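Local coordinates for 378aa long hypothetical citrate synthase (Sulfolobus tokodaii, PDB 1VGM), which is a putative member of the citrate synthase family, a mainly helical protein that forms an assembly of two chains, at residues 231-236 and 294-299; 240-245 and 252-257; 274-279 and 314-319. One frame throughout, in Å; residues are numbered along the deposited sequence.

Interaction 1: residues 231-236 and 294-299; sequences VEIGSV and ERIEKL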
# COMPACT_ATOMS: atom_id res chain seq x y z
N VAL A 231 24.96 18.51 9.23
CA VAL A 231 25.11 19.53 8.19
C VAL A 231 24.85 20.92 8.77
O VAL A 231 25.58 21.87 8.49
CB VAL A 231 24.12 19.28 7.04
CG1 VAL A 231 24.23 20.41 6.01
CG2 VAL A 231 24.40 17.94 6.38
N GLU A 232 23.81 21.03 9.59
CA GLU A 232 23.48 22.31 10.20
C GLU A 232 24.54 22.75 11.22
O GLU A 232 24.89 23.93 11.29
CB GLU A 232 22.11 22.21 10.88
CG GLU A 232 21.62 23.52 11.47
CD GLU A 232 20.15 23.47 11.85
OE1 GLU A 232 19.30 23.72 10.98
OE2 GLU A 232 19.85 23.17 13.03
N ILE A 233 25.05 21.81 12.00
CA ILE A 233 26.13 22.12 12.94
C ILE A 233 27.35 22.69 12.23
O ILE A 233 27.95 23.65 12.71
CB ILE A 233 26.54 20.88 13.74
CG1 ILE A 233 25.38 20.47 14.65
CG2 ILE A 233 27.78 21.17 14.58
CD1 ILE A 233 25.35 19.00 14.98
N GLY A 234 27.72 22.10 11.09
CA GLY A 234 28.67 22.74 10.20
C GLY A 234 30.11 22.35 10.48
O GLY A 234 30.84 21.99 9.57
N SER A 235 30.50 22.42 11.74
CA SER A 235 31.86 22.07 12.14
C SER A 235 31.86 21.54 13.56
O SER A 235 30.96 21.84 14.34
CB SER A 235 32.77 23.29 12.05
OG SER A 235 34.12 22.89 11.94
N VAL A 236 32.90 20.78 13.90
CA VAL A 236 33.00 20.17 15.22
C VAL A 236 33.05 21.23 16.32
O VAL A 236 32.54 21.03 17.42
CB VAL A 236 34.26 19.29 15.32
CG1 VAL A 236 34.08 18.26 16.43
CG2 VAL A 236 34.52 18.61 13.99
N GLU A 294 30.40 12.34 16.39
CA GLU A 294 31.05 11.83 17.61
C GLU A 294 30.78 12.71 18.82
O GLU A 294 30.49 12.21 19.91
CB GLU A 294 32.56 11.77 17.43
CG GLU A 294 33.08 10.65 16.57
CD GLU A 294 34.59 10.53 16.68
OE1 GLU A 294 35.06 9.65 17.42
OE2 GLU A 294 35.29 11.33 16.03
N ARG A 295 30.94 14.01 18.64
CA ARG A 295 30.81 14.94 19.76
C ARG A 295 29.36 14.98 20.20
O ARG A 295 29.06 15.00 21.38
CB ARG A 295 31.27 16.34 19.36
CG ARG A 295 31.14 17.39 20.48
CD ARG A 295 31.92 16.98 21.73
NE ARG A 295 31.87 17.98 22.78
CZ ARG A 295 32.36 17.82 24.01
NH1 ARG A 295 32.97 16.69 24.34
NH2 ARG A 295 32.24 18.79 24.91
N ILE A 296 28.46 14.99 19.23
CA ILE A 296 27.04 15.00 19.53
C ILE A 296 26.65 13.71 20.25
O ILE A 296 25.82 13.72 21.17
CB ILE A 296 26.19 15.13 18.25
CG1 ILE A 296 26.43 16.50 17.59
CG2 ILE A 296 24.71 14.94 18.58
CD1 ILE A 296 26.09 17.67 18.49
N GLU A 297 27.25 12.60 19.84
CA GLU A 297 26.98 11.32 20.49
C GLU A 297 27.38 11.38 21.96
O GLU A 297 26.62 10.93 22.83
CB GLU A 297 27.74 10.18 19.80
CG GLU A 297 27.50 8.83 20.45
CD GLU A 297 28.53 7.79 20.04
OE1 GLU A 297 29.14 7.96 18.97
OE2 GLU A 297 28.72 6.82 20.79
N LYS A 298 28.55 11.93 22.24
CA LYS A 298 29.01 12.09 23.62
C LYS A 298 28.07 12.96 24.47
O LYS A 298 27.64 12.55 25.55
CB LYS A 298 30.42 12.68 23.65
CG LYS A 298 31.08 12.68 25.03
CD LYS A 298 31.12 11.27 25.62
CE LYS A 298 31.91 10.29 24.74
NZ LYS A 298 33.32 10.09 25.21
N LEU A 299 27.75 14.15 23.99
CA LEU A 299 26.82 15.02 24.70
C LEU A 299 25.48 14.31 24.86
O LEU A 299 24.87 14.35 25.93
CB LEU A 299 26.63 16.33 23.94
CG LEU A 299 27.94 17.09 23.71
CD1 LEU A 299 27.71 18.26 22.75
CD2 LEU A 299 28.48 17.59 25.06
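Val236 and Arg295 bring the two backbones nearest to each other, yet their CA atoms are still 7.3 Å apart, and no hydrogen bond joins segments 231-236 and 294-299. The first runs off the end of helix 222-233, whose last helical residue here is Ile233. Gly234 then leaves helical geometry with a positive phi of 92°, a value at which a CB would press on the preceding carbonyl oxygen, and the chain passes on to Val236. The second segment is helical throughout. The arrangement is the C-terminal end of one helix packed on another, inside the largely helical citrate synthase family fold. Contact across the gap is small, 113 Å² summed over both sides, and falls into two patches. In the buried, apolar one, Ile233 and Ile296 meet tip to tip: Ile233 CD1 lies 3.8 Å from Ile296 CG1 and equally 3.8 Å from Ile296 CD1, so one methyl touches both carbons of the longer Ile296 branch. Both isoleucines carry CG1 beside the backbone N and CG2 opposite it (chi1 -67° in Ile233, -66° in Ile296), which sends the longer branches into the gap. The second patch is looser and less buried. Val236 CG1 comes only to 4.5 Å from Arg295 CB, while the rest of the arginine leads away from the segment and its NE forms a salt bridge with Asp240. Within the helix, Leu299 CD2 covers one face of the Arg295 guanidinium, offset toward its rim. Helix 239-249 lies alongside, with Trp242 on Ile233, Ala239 on Arg295 and Phe243 on Leu299, and Phe315 of helix 314-323 packs on Ile296.

Interaction 2: residues 240-245 and 252-257; sequences DKWFEE and SRLMGF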
# COMPACT_ATOMS: atom_id res chain seq x y z
N ASP A 240 28.95 21.90 20.51
CA ASP A 240 28.48 22.15 21.87
C ASP A 240 27.45 23.27 21.91
O ASP A 240 26.42 23.15 22.57
CB ASP A 240 29.66 22.51 22.78
CG ASP A 240 30.56 21.33 23.06
OD1 ASP A 240 31.13 21.26 24.17
OD2 ASP A 240 30.71 20.46 22.17
N LYS A 241 27.72 24.36 21.21
CA LYS A 241 26.77 25.46 21.11
C LYS A 241 25.41 24.97 20.59
O LYS A 241 24.37 25.31 21.15
CB LYS A 241 27.34 26.53 20.18
CG LYS A 241 26.40 27.68 19.86
CD LYS A 241 27.03 28.65 18.87
CE LYS A 241 26.29 29.98 18.83
NZ LYS A 241 27.13 31.06 18.23
N TRP A 242 25.44 24.19 19.51
CA TRP A 242 24.22 23.70 18.86
C TRP A 242 23.40 22.82 19.79
O TRP A 242 22.19 22.97 19.92
CB TRP A 242 24.59 22.91 17.60
CG TRP A 242 23.41 22.40 16.82
CD1 TRP A 242 22.79 23.03 15.77
CD2 TRP A 242 22.74 21.15 17.00
NE1 TRP A 242 21.78 22.23 15.29
CE2 TRP A 242 21.72 21.08 16.03
CE3 TRP A 242 22.90 20.07 17.88
CZ2 TRP A 242 20.87 19.97 15.91
CZ3 TRP A 242 22.05 18.97 17.76
CH2 TRP A 242 21.05 18.93 16.78
N PHE A 243 24.08 21.89 20.45
CA PHE A 243 23.43 20.96 21.36
C PHE A 243 22.70 21.69 22.49
O PHE A 243 21.56 21.37 22.81
CB PHE A 243 24.47 20.00 21.95
CG PHE A 243 23.88 18.85 22.71
CD1 PHE A 243 23.58 18.97 24.06
CD2 PHE A 243 23.64 17.64 22.08
CE1 PHE A 243 23.03 17.90 24.77
CE2 PHE A 243 23.09 16.56 22.78
CZ PHE A 243 22.80 16.69 24.12
N GLU A 244 23.37 22.66 23.10
CA GLU A 244 22.78 23.38 24.22
C GLU A 244 21.57 24.18 23.73
O GLU A 244 20.53 24.23 24.39
CB GLU A 244 23.81 24.32 24.87
CG GLU A 244 23.24 25.23 25.96
CD GLU A 244 22.85 24.48 27.23
OE1 GLU A 244 22.06 25.02 28.04
OE2 GLU A 244 23.33 23.35 27.42
N GLU A 245 21.70 24.80 22.56
CA GLU A 245 20.66 25.66 22.03
C GLU A 245 19.44 24.87 21.58
O GLU A 245 18.31 25.15 22.01
CB GLU A 245 21.21 26.47 20.85
CG GLU A 245 20.20 27.42 20.22
CD GLU A 245 20.75 28.10 18.98
OE1 GLU A 245 19.97 28.34 18.04
OE2 GLU A 245 21.96 28.40 18.94
N SER A 252 14.20 20.39 21.85
CA SER A 252 13.97 19.64 20.62
C SER A 252 14.51 18.21 20.76
O SER A 252 15.38 17.95 21.59
CB SER A 252 14.65 20.37 19.45
OG SER A 252 14.52 19.67 18.23
N ARG A 253 13.99 17.28 19.95
CA ARG A 253 14.46 15.89 20.02
C ARG A 253 15.78 15.74 19.28
O ARG A 253 15.96 16.27 18.19
CB ARG A 253 13.41 14.94 19.43
CG ARG A 253 13.36 13.57 20.12
CD ARG A 253 14.59 12.70 19.79
NE ARG A 253 14.85 11.69 20.81
CZ ARG A 253 15.41 11.94 21.99
NH1 ARG A 253 15.75 13.18 22.33
NH2 ARG A 253 15.65 10.94 22.84
N LEU A 254 16.71 15.01 19.89
CA LEU A 254 17.95 14.64 19.24
C LEU A 254 17.69 13.46 18.30
O LEU A 254 17.43 12.35 18.75
CB LEU A 254 19.01 14.25 20.29
CG LEU A 254 20.39 13.81 19.78
CD1 LEU A 254 21.02 14.91 18.92
CD2 LEU A 254 21.28 13.48 20.98
N MET A 255 17.75 13.73 16.99
CA MET A 255 17.42 12.73 15.98
C MET A 255 18.53 11.69 15.88
O MET A 255 19.70 12.03 15.82
CB MET A 255 17.24 13.41 14.62
CG MET A 255 15.83 13.40 14.08
SD MET A 255 14.60 14.07 15.22
CE MET A 255 13.86 12.57 15.83
N GLY A 256 18.15 10.41 15.85
CA GLY A 256 19.15 9.36 15.82
C GLY A 256 19.43 8.79 17.20
O GLY A 256 20.22 7.85 17.35
N PHE A 257 18.78 9.37 18.22
CA PHE A 257 18.83 8.82 19.57
C PHE A 257 17.47 8.26 19.95
O PHE A 257 16.44 8.76 19.51
CB PHE A 257 19.23 9.91 20.57
CG PHE A 257 20.70 9.93 20.91
CD1 PHE A 257 21.65 10.22 19.94
CD2 PHE A 257 21.12 9.65 22.20
CE1 PHE A 257 23.01 10.24 20.26
CE2 PHE A 257 22.48 9.66 22.53
CZ PHE A 257 23.42 9.96 21.55
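Leu254, Phe243 and Trp242 carry this contact, in which the loop after helix 239-249 returns alongside its own helix and then makes a type II beta turn from Leu254 to Phe257. Leu254 has the most surface buried, 51 Å² against 30 Å² for Phe243 and 21 Å² for Trp242, and its two methyls divide the aromatic pair between them. CD2 lies at the edge of the Phe243 ring, near its plane, 4.0 Å from Phe243 CE2. CD1 meets the Trp242 indole in the same manner but less closely, 4.3 Å from Trp242 CZ3. The side chains of Phe243 and Leu254 cross at about a right angle. The fork is aimed by a fully extended first torsion: chi1 of 180° places Leu254 CG opposite the backbone N. The polar end of the indole is used elsewhere, Trp242 NE1 probably hydrogen-bonding to Glu232 OE2 of helix 222-233, while helix 284-304 adds Ile296 beside Leu254. Gly256 takes the turn's third position with a phi of 97°, and the turn's hydrogen bond, from Phe257 N to Leu254 O at 3.3 Å, is weak. Leu254 CD2 also lies 3.4 Å above the Phe257 ring plane, offset toward its rim.

Interaction 3: residues 274-279 and 314-319; sequences TLAKSF and DFYSGI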
# COMPACT_ATOMS: atom_id res chain seq x y z
N THR A 274 31.46 2.28 12.97
CA THR A 274 32.76 1.76 12.57
C THR A 274 32.97 1.90 11.06
O THR A 274 34.07 2.20 10.60
CB THR A 274 32.91 0.26 12.97
OG1 THR A 274 31.99 -0.53 12.21
CG2 THR A 274 32.59 0.08 14.42
N LEU A 275 31.91 1.69 10.29
CA LEU A 275 31.96 2.02 8.86
C LEU A 275 32.28 3.49 8.63
O LEU A 275 33.20 3.82 7.89
CB LEU A 275 30.63 1.68 8.20
CG LEU A 275 30.29 0.19 8.15
CD1 LEU A 275 28.90 0.02 7.58
CD2 LEU A 275 31.35 -0.55 7.32
N ALA A 276 31.51 4.37 9.26
CA ALA A 276 31.77 5.80 9.16
C ALA A 276 33.21 6.10 9.53
O ALA A 276 33.93 6.79 8.81
CB ALA A 276 30.82 6.58 10.06
N LYS A 277 33.64 5.58 10.68
CA LYS A 277 35.00 5.80 11.16
C LYS A 277 36.04 5.51 10.09
O LYS A 277 37.02 6.25 9.95
CB LYS A 277 35.27 4.94 12.39
CG LYS A 277 36.60 5.24 13.08
CD LYS A 277 36.70 4.56 14.44
CE LYS A 277 38.14 4.29 14.84
NZ LYS A 277 38.23 3.78 16.24
N SER A 278 35.85 4.43 9.34
CA SER A 278 36.88 4.00 8.41
C SER A 278 36.95 4.95 7.23
O SER A 278 38.03 5.29 6.75
CB SER A 278 36.58 2.59 7.91
OG SER A 278 37.28 2.34 6.70
N PHE A 279 35.78 5.37 6.76
CA PHE A 279 35.71 6.30 5.65
C PHE A 279 36.34 7.62 6.08
O PHE A 279 37.01 8.28 5.28
CB PHE A 279 34.25 6.53 5.25
CG PHE A 279 33.70 5.48 4.33
CD1 PHE A 279 32.57 4.75 4.69
CD2 PHE A 279 34.30 5.23 3.09
CE1 PHE A 279 32.04 3.78 3.83
CE2 PHE A 279 33.77 4.27 2.23
CZ PHE A 279 32.64 3.55 2.59
N ASP A 314 19.89 5.02 12.96
CA ASP A 314 19.80 6.12 11.99
C ASP A 314 20.81 7.23 12.27
O ASP A 314 20.96 8.15 11.47
CB ASP A 314 18.38 6.72 11.99
CG ASP A 314 17.30 5.66 11.81
OD1 ASP A 314 17.42 4.84 10.88
OD2 ASP A 314 16.32 5.65 12.61
N PHE A 315 21.50 7.15 13.41
CA PHE A 315 22.43 8.21 13.80
C PHE A 315 23.65 8.30 12.90
O PHE A 315 24.09 9.39 12.56
CB PHE A 315 22.90 8.01 15.24
CG PHE A 315 23.63 9.20 15.81
CD1 PHE A 315 22.93 10.31 16.27
CD2 PHE A 315 25.02 9.20 15.88
CE1 PHE A 315 23.61 11.41 16.82
CE2 PHE A 315 25.71 10.29 16.42
CZ PHE A 315 25.00 11.40 16.88
N TYR A 316 24.20 7.14 12.51
CA TYR A 316 25.44 7.11 11.74
C TYR A 316 25.24 6.63 10.32
O TYR A 316 26.17 6.66 9.53
CB TYR A 316 26.50 6.21 12.42
CG TYR A 316 27.26 6.89 13.53
CD1 TYR A 316 27.09 6.50 14.86
CD2 TYR A 316 28.14 7.94 13.26
CE1 TYR A 316 27.76 7.14 15.89
CE2 TYR A 316 28.82 8.59 14.30
CZ TYR A 316 28.63 8.19 15.61
OH TYR A 316 29.27 8.84 16.64
N SER A 317 24.03 6.19 9.98
CA SER A 317 23.82 5.51 8.70
C SER A 317 24.01 6.49 7.54
O SER A 317 24.63 6.16 6.52
CB SER A 317 22.41 4.89 8.64
OG SER A 317 21.39 5.86 8.84
N GLY A 318 23.48 7.70 7.70
CA GLY A 318 23.55 8.68 6.64
C GLY A 318 24.96 9.14 6.32
O GLY A 318 25.25 9.45 5.17
N ILE A 319 25.82 9.20 7.33
CA ILE A 319 27.23 9.52 7.11
C ILE A 319 27.87 8.42 6.26
O ILE A 319 28.72 8.70 5.41
CB ILE A 319 28.00 9.65 8.45
CG1 ILE A 319 27.53 10.90 9.21
CG2 ILE A 319 29.50 9.72 8.20
CD1 ILE A 319 28.14 11.04 10.60
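Ala276 and Ile319 form the close part of a helix-helix contact between helices 267-280 and 314-323, two members of a helical bundle consistent with the small domain of the citrate synthase fold. Their CA atoms are 6.2 Å apart, the shortest such separation between the segments, a closeness consistent with the small alanine side chain. Ala276 CB points at the other helix and meets Ile319 CG2 at 3.9 Å; Ala276 as a whole accounts for 58 Å² of the 111 Å² buried. In Ile319 the touching methyl is the branch lying opposite the backbone N, since chi1 of -69° puts CG1 beside that N. The same Ala276 CB reaches the Tyr316 ring at an oblique angle, with CD2 at 4.4 Å, a longer contact. All three residues are buried, and no hydrogen bond crosses between the segments; what joins them is apolar packing. Away from this centre the packing thins. Phe279, although its CB is directed at segment 314-319, comes no nearer than 5.6 Å and packs further along the same helix, on Ala323, and on Ala173 of helix 168-180. Thr274, Lys277 and Ser278 are exposed on helix 267-280 and take no part. Helix 284-304 packs alongside, with Ala293 against both Tyr316 and Ile319. It also provides Glu297, which with Lys273 binds the Tyr316 hydroxyl and so holds the far end of the ring. Next to that ring, Phe315 CD2 stands 3.4 Å above the Tyr316 plane, offset toward its rim.

In the fold
Helix 284-304 ties the set together: interaction 1 uses it directly, and its residues also pack on interactions 2 and 3. Interactions 1 and 2 are closest, their centres about 9 Å apart, and join where Ile233 CG1 lies 3.5 Å from Trp242 CG. Interaction 3 has its centre about 13 Å from that of interaction 1 and about 18 Å from that of interaction 2. Phe315, in segment 314-319, reaches residues of interactions 1 and 2: its CZ is 3.9 Å from Ile296 CG2, and its CE1 is 3.7 Å from Phe257 CE1, in an edge-to-face pair. Along the chain, interaction 2 nests within the loop closed by interaction 1, whereas interactions 1 and 3 alternate their segments.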